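Local coordinates for peptidase M16 inactive domain family protein (Pseudomonas fluorescens, PDB 3GWB) that is of unknown function but carries a domain of the M16 peptidase family that lacks catalytic activity, so hydrolase activity is uncertain, at residues A[274-279]-A[283-288]; A[63-66]-A[71-74]; A[41-46]-A[375-380]; A[149-154]-A[414-419]. All coordinates share one frame; numbering follows the deposited sequence.

In the fold
Two sheets, of strands between 15 and 203 and between 239 and 419, define the two halves of this M16-type fold. Contact 2 belongs to the first half and contact 1 to the second; they lie on opposite sides of the chain's centre, about 44 Å apart between centres. Contacts 3 and 4 each join the halves: contact 3 sets a late helix on an early strand, contact 4 an early helix on a late strand, their centres about 28 Å apart. Contact 1 is about 21 Å from contact 4, centre to centre. The chain lacks the HXXEH zinc motif of active relatives; contact 2 directly follows helix 55-62, which probably corresponds to the helix bearing it.

Contact 1: A[274-279]-A[283-288]; sequences QILGGG and TRLMSE
Thr283 turns its side chain into the glycine-rich turn that follows helix 266-277, and as N-cap it starts helix 284-292, so this is a helix-to-helix junction made through one tight loop. The amides that a new helix leaves without internal acceptors find carbonyls left over by the old one: Arg284 N donates to Ile275 O at 2.9 Å (N-H...O 164°), and Leu285 N to Leu276 O at 3.0 Å. The threonine's two branches divide the work. A chi1 of 68° tucks OG1 back over its own backbone, where it accepts from Met286 N at 3.1 Å and gives its own proton to a water that in turn donates to Gly278 O. The methyl, Thr283 CG2, instead rests on the turn, 3.4 Å from Gly278 O. Glycine suits position 277 because the next helix presses close, Leu285 CD1 lying 4.1 Å from Gly277 CA; at Gly278 a CB would run into Gln274 O. The side chains of Leu276 and Leu285 meet at a slant, and strand 299-303 covers them through Ser301 and Val299. Arg284 starts toward the first helix but bends away at chi2 and chi3 to form a salt bridge with Glu346. On the apolar side of the junction, Leu276 CD1 meets Leu285 CG at 3.9 Å.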
loop_
_atom_site.group_PDB
_atom_site.type_symbol
_atom_site.label_atom_id
_atom_site.label_comp_id
_atom_site.label_asym_id
_atom_site.label_seq_id
_atom_site.Cartn_x
_atom_site.Cartn_y
_atom_site.Cartn_z
ATOM N N GLN A 274 -1.640 -19.464 15.970
ATOM C CA GLN A 274 -0.370 -19.398 15.255
ATOM C C GLN A 274 -0.015 -20.770 14.688
ATOM O O GLN A 274 0.369 -20.888 13.524
ATOM C CB GLN A 274 0.745 -18.911 16.191
ATOM C CG GLN A 274 0.669 -17.425 16.544
ATOM C CD GLN A 274 1.689 -17.013 17.603
ATOM O OE1 GLN A 274 2.860 -17.390 17.533
ATOM N NE2 GLN A 274 1.246 -16.226 18.585
ATOM N N ILE A 275 -0.162 -21.802 15.514
ATOM C CA ILE A 275 0.141 -23.178 15.117
ATOM C C ILE A 275 -0.820 -23.700 14.046
ATOM O O ILE A 275 -0.432 -24.449 13.142
ATOM C CB ILE A 275 0.077 -24.123 16.344
ATOM C CG1 ILE A 275 1.125 -23.699 17.382
ATOM C CG2 ILE A 275 0.282 -25.571 15.904
ATOM C CD1 ILE A 275 0.980 -24.397 18.733
ATOM N N LEU A 276 -2.081 -23.302 14.154
ATOM C CA LEU A 276 -3.105 -23.731 13.209
ATOM C C LEU A 276 -3.018 -23.070 11.835
ATOM O O LEU A 276 -3.031 -23.757 10.816
ATOM C CB LEU A 276 -4.493 -23.472 13.801
ATOM C CG LEU A 276 -5.710 -23.666 12.893
ATOM C CD1 LEU A 276 -5.809 -25.103 12.433
ATOM C CD2 LEU A 276 -6.973 -23.273 13.664
ATOM N N GLY A 277 -2.950 -21.740 11.810
ATOM C CA GLY A 277 -2.895 -21.035 10.542
ATOM C C GLY A 277 -2.230 -19.669 10.563
ATOM O O GLY A 277 -2.662 -18.756 9.861
ATOM N N GLY A 278 -1.183 -19.519 11.365
ATOM C CA GLY A 278 -0.481 -18.249 11.417
ATOM C C GLY A 278 0.418 -18.136 10.197
ATOM O O GLY A 278 0.137 -18.738 9.158
ATOM N N GLY A 279 1.501 -17.375 10.302
ATOM C CA GLY A 279 2.396 -17.247 9.167
ATOM C C GLY A 279 3.318 -18.446 9.051
ATOM O O GLY A 279 3.479 -19.204 10.009
ATOM N N THR A 283 2.606 -24.224 9.650
ATOM C CA THR A 283 1.295 -24.326 10.292
ATOM C C THR A 283 0.554 -25.592 9.854
ATOM O O THR A 283 0.843 -26.159 8.803
ATOM C CB THR A 283 0.415 -23.108 9.963
ATOM O OG1 THR A 283 0.074 -23.131 8.574
ATOM C CG2 THR A 283 1.155 -21.815 10.280
ATOM N N ARG A 284 -0.408 -26.021 10.665
ATOM C CA ARG A 284 -1.189 -27.220 10.373
ATOM C C ARG A 284 -1.903 -27.084 9.027
ATOM O O ARG A 284 -1.828 -27.973 8.176
ATOM C CB ARG A 284 -2.215 -27.449 11.494
ATOM C CG ARG A 284 -2.837 -28.844 11.547
ATOM C CD ARG A 284 -1.813 -29.937 11.897
ATOM N NE ARG A 284 -1.367 -29.942 13.295
ATOM C CZ ARG A 284 -2.056 -30.450 14.315
ATOM N NH1 ARG A 284 -3.248 -31.003 14.120
ATOM N NH2 ARG A 284 -1.533 -30.442 15.533
ATOM N N LEU A 285 -2.584 -25.960 8.834
ATOM C CA LEU A 285 -3.317 -25.715 7.600
ATOM C C LEU A 285 -2.428 -25.620 6.354
ATOM O O LEU A 285 -2.741 -26.211 5.328
ATOM C CB LEU A 285 -4.173 -24.452 7.739
ATOM C CG LEU A 285 -5.416 -24.569 8.633
ATOM C CD1 LEU A 285 -5.999 -23.197 8.869
ATOM C CD2 LEU A 285 -6.457 -25.477 7.975
HETATM N N MSE A 286 -1.329 -24.881 6.426
HETATM C CA MSE A 286 -0.454 -24.771 5.254
HETATM C C MSE A 286 0.217 -26.102 4.941
HETATM O O MSE A 286 0.445 -26.439 3.779
HETATM C CB MSE A 286 0.609 -23.694 5.474
HETATM C CG MSE A 286 0.109 -22.289 5.205
HETATM SE SE MSE A 286 -0.169 -22.012 3.448
HETATM C CE MSE A 286 1.382 -21.264 3.034
ATOM N N SER A 287 0.524 -26.861 5.984
ATOM C CA SER A 287 1.166 -28.160 5.814
ATOM C C SER A 287 0.252 -29.159 5.102
ATOM O O SER A 287 0.653 -29.795 4.129
ATOM C CB SER A 287 1.576 -28.717 7.176
ATOM O OG SER A 287 2.009 -30.058 7.061
ATOM N N GLU A 288 -0.982 -29.279 5.579
ATOM C CA GLU A 288 -1.949 -30.210 5.002
ATOM C C GLU A 288 -2.497 -29.814 3.636
ATOM O O GLU A 288 -2.551 -30.639 2.724
ATOM C CB GLU A 288 -3.128 -30.402 5.960
ATOM C CG GLU A 288 -2.753 -30.946 7.333
ATOM C CD GLU A 288 -2.087 -32.307 7.263
ATOM O OE1 GLU A 288 -2.611 -33.198 6.553
ATOM O OE2 GLU A 288 -1.044 -32.491 7.926
HETATM O O HOH W 1 -1.286 -20.808 7.943
#

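Contact 2: A[63-66]-A[71-74]; sequences LNEG and DVGA
The backbones of Glu65 and Val72 come within 4.3 Å, CA to CA, as the chain doubles back between helix 55-62 and helix 72-80 through the short antiparallel hairpin of strands 66-67 and 70-71, a reversal that ends in a helix N-cap at Asp71. Glu65 O and Val72 N do not bond directly; a water joins them, donating to Glu65 O at 2.7 Å and accepting from Val72 N. A second water donates both to Asn64 O and to Val72 O, so solvent rather than direct pairing bridges the two backbones. The side chains of Glu65 and Val72 lie alongside each other and point the same way. Glu65 leaves its backbone away from Val72, but a bend at chi2 (-60°) brings the carboxylate back, and OE1 comes 3.5 Å from both CB and CG2 of the valine. The valine's hydrocarbon thus covers one side of the carboxylate, whose oxygens bond elsewhere: OE2 forms a salt bridge with Arg131 and OE1 a hydrogen bond with Ser128, which probably hold the carboxylate in place and favour its charged form. Gly66 suits its place because its very extended backbone would jam a CB against the preceding carbonyl oxygen. Asp71, at the start of helix 72-80, offers its carboxylate to the first turn. Gly73 N makes a weak bond to OD2, and Ala74 N reaches Asp71 OD1 at 3.0 Å from above the carboxylate plane, 47° out of it.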
loop_
_atom_site.group_PDB
_atom_site.type_symbol
_atom_site.label_atom_id
_atom_site.label_comp_id
_atom_site.label_asym_id
_atom_site.label_seq_id
_atom_site.Cartn_x
_atom_site.Cartn_y
_atom_site.Cartn_z
ATOM N N LEU A 63 -10.195 14.324 8.017
ATOM C CA LEU A 63 -9.454 15.086 9.020
ATOM C C LEU A 63 -8.359 15.971 8.445
ATOM O O LEU A 63 -8.344 17.179 8.684
ATOM C CB LEU A 63 -8.842 14.145 10.065
ATOM C CG LEU A 63 -9.812 13.262 10.863
ATOM C CD1 LEU A 63 -9.026 12.399 11.837
ATOM C CD2 LEU A 63 -10.814 14.128 11.620
ATOM N N ASN A 64 -7.446 15.378 7.683
ATOM C CA ASN A 64 -6.342 16.147 7.117
ATOM C C ASN A 64 -6.614 16.726 5.735
ATOM O O ASN A 64 -5.676 17.023 4.994
ATOM C CB ASN A 64 -5.072 15.294 7.074
ATOM C CG ASN A 64 -5.106 14.264 5.974
ATOM O OD1 ASN A 64 -6.172 13.782 5.595
ATOM N ND2 ASN A 64 -3.935 13.909 5.460
ATOM N N GLU A 65 -7.890 16.880 5.388
ATOM C CA GLU A 65 -8.272 17.453 4.101
ATOM C C GLU A 65 -8.368 18.970 4.192
ATOM O O GLU A 65 -8.530 19.642 3.174
ATOM C CB GLU A 65 -9.621 16.901 3.628
ATOM C CG GLU A 65 -9.566 15.489 3.092
ATOM C CD GLU A 65 -8.638 15.346 1.893
ATOM O OE1 GLU A 65 -8.645 16.232 1.006
ATOM O OE2 GLU A 65 -7.909 14.335 1.829
ATOM N N GLY A 66 -8.283 19.506 5.411
ATOM C CA GLY A 66 -8.360 20.945 5.572
ATOM C C GLY A 66 -8.608 21.461 6.979
ATOM O O GLY A 66 -9.296 20.830 7.782
ATOM N N ASP A 71 -5.595 24.112 2.883
ATOM C CA ASP A 71 -6.203 23.020 2.131
ATOM C C ASP A 71 -5.375 21.735 2.303
ATOM O O ASP A 71 -4.344 21.740 2.979
ATOM C CB ASP A 71 -6.304 23.391 0.649
ATOM C CG ASP A 71 -5.016 23.132 -0.111
ATOM O OD1 ASP A 71 -3.934 23.541 0.361
ATOM O OD2 ASP A 71 -5.090 22.512 -1.196
ATOM N N VAL A 72 -5.834 20.650 1.687
ATOM C CA VAL A 72 -5.171 19.352 1.777
ATOM C C VAL A 72 -3.681 19.387 1.458
ATOM O O VAL A 72 -2.872 18.849 2.216
ATOM C CB VAL A 72 -5.869 18.296 0.869
ATOM C CG1 VAL A 72 -5.792 18.706 -0.601
ATOM C CG2 VAL A 72 -5.234 16.935 1.080
ATOM N N GLY A 73 -3.312 20.026 0.352
ATOM C CA GLY A 73 -1.906 20.101 -0.012
ATOM C C GLY A 73 -1.076 20.911 0.967
ATOM O O GLY A 73 0.079 20.582 1.229
ATOM N N ALA A 74 -1.659 21.975 1.508
ATOM C CA ALA A 74 -0.961 22.833 2.459
ATOM C C ALA A 74 -0.644 22.061 3.742
ATOM O O ALA A 74 0.460 22.160 4.285
ATOM C CB ALA A 74 -1.810 24.051 2.779
HETATM O O HOH W 2 -3.204 16.713 3.839
HETATM O O HOH W 3 -8.731 20.578 0.683
#

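Contact 3: A[41-46]-A[375-380]; sequences IFAAGS and MGFYNL
The end of strand 35-42, in the six-stranded sheet of the first half of this M16 fold, meets the last turn of helix 365-377 from the second half, with Phe377 spanning the gap. The phenylalanine has CG anti to its own backbone N (chi1 -170°), which carries the ring straight out from the helix to the C-terminal end of the strand and the turn beyond it. Two small apolar groups receive it. Ile41 uses its CG2 methyl, which approaches the ring obliquely, 3.5 Å from Phe377 CD1, while its longer branch leads off elsewhere. Ala43 lies at the ring's rim: its CA is 3.6 Å from CE1, near the ring plane, and its CB methyl is 3.8 Å from that same CE1. A short side chain suits Ala43, since a ring edge comes right up to its backbone. The residue is also the centre of an inverse gamma turn, in which Ala44 N makes a weak bond to Phe42 O, and this kink ends the strand's regular course. Asn196 ND2 donates a hydrogen bond to Ala43 O. Within the helix-end segment, Phe377 CD2 stands 3.5 Å above the centre of the Tyr378 ring, whose hydroxyl is hydrogen-bonded to Asp93. Contact across the segments is mostly apolar, with the backbone atoms Phe42 O and Ala43 N also beside the ring. Cohesion therefore comes from van der Waals fit and the burial of apolar area, so the joint depends on shape rather than on directional bonds.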
loop_
_atom_site.group_PDB
_atom_site.type_symbol
_atom_site.label_atom_id
_atom_site.label_comp_id
_atom_site.label_asym_id
_atom_site.label_seq_id
_atom_site.Cartn_x
_atom_site.Cartn_y
_atom_site.Cartn_z
ATOM N N ILE A 41 -6.298 7.077 19.715
ATOM C CA ILE A 41 -7.265 6.045 19.403
ATOM C C ILE A 41 -8.623 6.504 19.908
ATOM O O ILE A 41 -8.799 6.695 21.109
ATOM C CB ILE A 41 -6.905 4.697 20.089
ATOM C CG1 ILE A 41 -5.514 4.218 19.656
ATOM C CG2 ILE A 41 -7.912 3.644 19.687
ATOM C CD1 ILE A 41 -4.367 5.085 20.154
ATOM N N PHE A 42 -9.569 6.700 18.993
ATOM C CA PHE A 42 -10.918 7.137 19.344
ATOM C C PHE A 42 -11.891 5.982 19.175
ATOM O O PHE A 42 -11.707 5.136 18.304
ATOM C CB PHE A 42 -11.408 8.261 18.409
ATOM C CG PHE A 42 -10.555 9.498 18.421
ATOM C CD1 PHE A 42 -10.923 10.594 19.174
ATOM C CD2 PHE A 42 -9.391 9.568 17.650
ATOM C CE1 PHE A 42 -10.156 11.749 19.168
ATOM C CE2 PHE A 42 -8.614 10.725 17.639
ATOM C CZ PHE A 42 -8.998 11.816 18.399
ATOM N N ALA A 43 -12.922 5.946 20.013
ATOM C CA ALA A 43 -13.969 4.938 19.875
ATOM C C ALA A 43 -14.875 5.557 18.807
ATOM O O ALA A 43 -16.012 5.965 19.086
ATOM C CB ALA A 43 -14.725 4.774 21.183
ATOM N N ALA A 44 -14.344 5.649 17.588
ATOM C CA ALA A 44 -15.050 6.245 16.453
ATOM C C ALA A 44 -14.999 5.386 15.186
ATOM O O ALA A 44 -14.811 5.902 14.080
ATOM C CB ALA A 44 -14.464 7.624 16.156
ATOM N N GLY A 45 -15.155 4.077 15.348
ATOM C CA GLY A 45 -15.145 3.185 14.200
ATOM C C GLY A 45 -16.535 3.053 13.613
ATOM O O GLY A 45 -17.466 3.713 14.064
ATOM N N SER A 46 -16.682 2.186 12.617
ATOM C CA SER A 46 -17.961 1.994 11.955
ATOM C C SER A 46 -19.072 1.509 12.884
ATOM O O SER A 46 -20.260 1.680 12.585
ATOM C CB SER A 46 -17.802 1.032 10.771
ATOM O OG SER A 46 -17.320 -0.234 11.186
HETATM N N MSE A 375 -3.815 -1.175 24.739
HETATM C CA MSE A 375 -3.884 -1.346 26.188
HETATM C C MSE A 375 -4.875 -0.343 26.770
HETATM O O MSE A 375 -5.744 -0.701 27.577
HETATM C CB MSE A 375 -2.497 -1.144 26.818
HETATM C CG MSE A 375 -1.524 -2.326 26.615
HETATM SE SE MSE A 375 0.218 -1.961 27.056
HETATM C CE MSE A 375 0.050 -1.450 28.743
ATOM N N GLY A 376 -4.754 0.914 26.348
ATOM C CA GLY A 376 -5.640 1.946 26.850
ATOM C C GLY A 376 -7.073 1.823 26.376
ATOM O O GLY A 376 -8.012 1.966 27.162
ATOM N N PHE A 377 -7.239 1.551 25.087
ATOM C CA PHE A 377 -8.561 1.429 24.498
ATOM C C PHE A 377 -9.349 0.256 25.063
ATOM O O PHE A 377 -10.543 0.375 25.323
ATOM C CB PHE A 377 -8.462 1.270 22.983
ATOM C CG PHE A 377 -9.785 1.383 22.276
ATOM C CD1 PHE A 377 -10.332 2.631 22.001
ATOM C CD2 PHE A 377 -10.506 0.244 21.933
ATOM C CE1 PHE A 377 -11.563 2.741 21.356
ATOM C CE2 PHE A 377 -11.741 0.344 21.291
ATOM C CZ PHE A 377 -12.279 1.592 21.016
ATOM N N TYR A 378 -8.677 -0.873 25.265
ATOM C CA TYR A 378 -9.340 -2.068 25.778
ATOM C C TYR A 378 -9.174 -2.299 27.275
ATOM O O TYR A 378 -9.552 -3.354 27.793
ATOM C CB TYR A 378 -8.838 -3.285 25.005
ATOM C CG TYR A 378 -9.189 -3.225 23.544
ATOM C CD1 TYR A 378 -10.518 -3.316 23.128
ATOM C CD2 TYR A 378 -8.204 -3.064 22.574
ATOM C CE1 TYR A 378 -10.860 -3.252 21.793
ATOM C CE2 TYR A 378 -8.536 -3.000 21.222
ATOM C CZ TYR A 378 -9.868 -3.096 20.843
ATOM O OH TYR A 378 -10.220 -3.037 19.516
ATOM N N ASN A 379 -8.617 -1.310 27.963
ATOM C CA ASN A 379 -8.388 -1.393 29.399
ATOM C C ASN A 379 -7.654 -2.662 29.810
ATOM O O ASN A 379 -8.137 -3.418 30.656
ATOM C CB ASN A 379 -9.713 -1.306 30.153
ATOM C CG ASN A 379 -10.423 0.005 29.921
ATOM O OD1 ASN A 379 -9.845 1.075 30.095
ATOM N ND2 ASN A 379 -11.683 -0.070 29.527
ATOM N N LEU A 380 -6.492 -2.897 29.207
ATOM C CA LEU A 380 -5.681 -4.061 29.541
ATOM C C LEU A 380 -4.770 -3.650 30.695
ATOM O O LEU A 380 -4.484 -2.467 30.868
ATOM C CB LEU A 380 -4.834 -4.483 28.335
ATOM C CG LEU A 380 -5.645 -4.787 27.070
ATOM C CD1 LEU A 380 -4.696 -5.153 25.941
ATOM C CD2 LEU A 380 -6.638 -5.918 27.338
#

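Contact 4: A[149-154]-A[414-419]; sequences KLASLE and VIVSAG
Val416 is the first residue of strand 414-419 to touch residues 149-154; Val414, before it, packs on Leu155 and Leu159 further along the same helix. Val416 points at the helix with CG1 anti to its backbone N (chi1 179°), and this single methyl does most of the touching: it lies 3.7 Å from Ala151 O and 4.0 Å from Ala151 CB. It also meets Glu154 CG at 4.0 Å, the two side chains crossing at about a right angle. Glu154 lends only its aliphatic part here, because a bend at chi2 (62°) turns its carboxylate aside to a salt bridge with Arg158. Here the two halves of the M16 fold pack together: the strand lies in the five-stranded sheet of the second half, while the helix comes from the first half and runs nearly antiparallel to it, at 155° and with the axes 7.6 Å apart. So close an approach calls for small residues. Ser417, next along, faces the other side of the sheet and bonds through OG to His242. Ala418 turns back to the helix, and its CB stands 4.0 Å from Ala151 CB, methyl against methyl, with Ile243 alongside.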
loop_
_atom_site.group_PDB
_atom_site.type_symbol
_atom_site.label_atom_id
_atom_site.label_comp_id
_atom_site.label_asym_id
_atom_site.label_seq_id
_atom_site.Cartn_x
_atom_site.Cartn_y
_atom_site.Cartn_z
ATOM N N LYS A 149 -13.747 -10.444 -1.342
ATOM C CA LYS A 149 -14.436 -9.340 -0.676
ATOM C C LYS A 149 -15.929 -9.622 -0.588
ATOM O O LYS A 149 -16.561 -9.369 0.438
ATOM C CB LYS A 149 -14.232 -8.019 -1.426
ATOM C CG LYS A 149 -12.796 -7.523 -1.517
ATOM C CD LYS A 149 -12.784 -5.995 -1.618
ATOM C CE LYS A 149 -11.551 -5.454 -2.330
ATOM N NZ LYS A 149 -11.632 -5.633 -3.815
ATOM N N LEU A 150 -16.493 -10.145 -1.673
ATOM C CA LEU A 150 -17.919 -10.449 -1.705
ATOM C C LEU A 150 -18.281 -11.528 -0.693
ATOM O O LEU A 150 -19.347 -11.483 -0.079
ATOM C CB LEU A 150 -18.335 -10.876 -3.114
ATOM C CG LEU A 150 -18.234 -9.770 -4.171
ATOM C CD1 LEU A 150 -18.594 -10.328 -5.541
ATOM C CD2 LEU A 150 -19.170 -8.619 -3.803
ATOM N N ALA A 151 -17.390 -12.498 -0.514
ATOM C CA ALA A 151 -17.627 -13.572 0.445
ATOM C C ALA A 151 -17.477 -13.020 1.862
ATOM O O ALA A 151 -18.228 -13.376 2.765
ATOM C CB ALA A 151 -16.639 -14.708 0.216
ATOM N N SER A 152 -16.495 -12.147 2.047
ATOM C CA SER A 152 -16.247 -11.550 3.353
ATOM C C SER A 152 -17.436 -10.710 3.832
ATOM O O SER A 152 -17.890 -10.870 4.965
ATOM C CB SER A 152 -14.990 -10.683 3.301
ATOM O OG SER A 152 -14.700 -10.142 4.576
ATOM N N LEU A 153 -17.933 -9.820 2.974
ATOM C CA LEU A 153 -19.071 -8.974 3.335
ATOM C C LEU A 153 -20.265 -9.821 3.761
ATOM O O LEU A 153 -20.911 -9.533 4.768
ATOM C CB LEU A 153 -19.478 -8.078 2.157
ATOM C CG LEU A 153 -18.455 -7.036 1.697
ATOM C CD1 LEU A 153 -19.065 -6.183 0.598
ATOM C CD2 LEU A 153 -18.037 -6.160 2.874
ATOM N N GLU A 154 -20.551 -10.867 2.985
ATOM C CA GLU A 154 -21.663 -11.770 3.279
ATOM C C GLU A 154 -21.408 -12.553 4.567
ATOM O O GLU A 154 -22.321 -12.750 5.367
ATOM C CB GLU A 154 -21.871 -12.744 2.113
ATOM C CG GLU A 154 -22.873 -13.873 2.365
ATOM C CD GLU A 154 -24.283 -13.376 2.638
ATOM O OE1 GLU A 154 -24.646 -12.295 2.126
ATOM O OE2 GLU A 154 -25.036 -14.078 3.350
ATOM N N VAL A 414 -19.675 -20.892 10.327
ATOM C CA VAL A 414 -20.501 -20.286 9.296
ATOM C C VAL A 414 -19.577 -20.281 8.091
ATOM O O VAL A 414 -18.465 -19.747 8.153
ATOM C CB VAL A 414 -20.877 -18.839 9.652
ATOM C CG1 VAL A 414 -21.679 -18.213 8.518
ATOM C CG2 VAL A 414 -21.672 -18.819 10.943
ATOM N N ILE A 415 -20.022 -20.887 7.001
ATOM C CA ILE A 415 -19.190 -20.968 5.818
ATOM C C ILE A 415 -19.763 -20.231 4.616
ATOM O O ILE A 415 -20.955 -20.305 4.328
ATOM C CB ILE A 415 -18.955 -22.430 5.456
ATOM C CG1 ILE A 415 -18.416 -23.166 6.685
ATOM C CG2 ILE A 415 -17.986 -22.537 4.291
ATOM C CD1 ILE A 415 -18.414 -24.664 6.542
ATOM N N VAL A 416 -18.891 -19.513 3.919
ATOM C CA VAL A 416 -19.295 -18.767 2.743
ATOM C C VAL A 416 -18.235 -18.902 1.667
ATOM O O VAL A 416 -17.064 -18.581 1.887
ATOM C CB VAL A 416 -19.490 -17.270 3.065
ATOM C CG1 VAL A 416 -19.882 -16.516 1.803
ATOM C CG2 VAL A 416 -20.551 -17.104 4.140
ATOM N N SER A 417 -18.649 -19.389 0.504
ATOM C CA SER A 417 -17.746 -19.554 -0.621
ATOM C C SER A 417 -18.229 -18.708 -1.793
ATOM O O SER A 417 -19.425 -18.466 -1.944
ATOM C CB SER A 417 -17.685 -21.022 -1.043
ATOM O OG SER A 417 -18.973 -21.500 -1.379
ATOM N N ALA A 418 -17.291 -18.249 -2.609
ATOM C CA ALA A 418 -17.621 -17.449 -3.778
ATOM C C ALA A 418 -16.821 -18.014 -4.933
ATOM O O ALA A 418 -15.588 -18.039 -4.901
ATOM C CB ALA A 418 -17.254 -15.984 -3.548
ATOM N N GLY A 419 -17.531 -18.482 -5.950
ATOM C CA GLY A 419 -16.880 -19.054 -7.109
ATOM C C GLY A 419 -17.922 -19.667 -8.021
ATOM O O GLY A 419 -19.118 -19.517 -7.774
#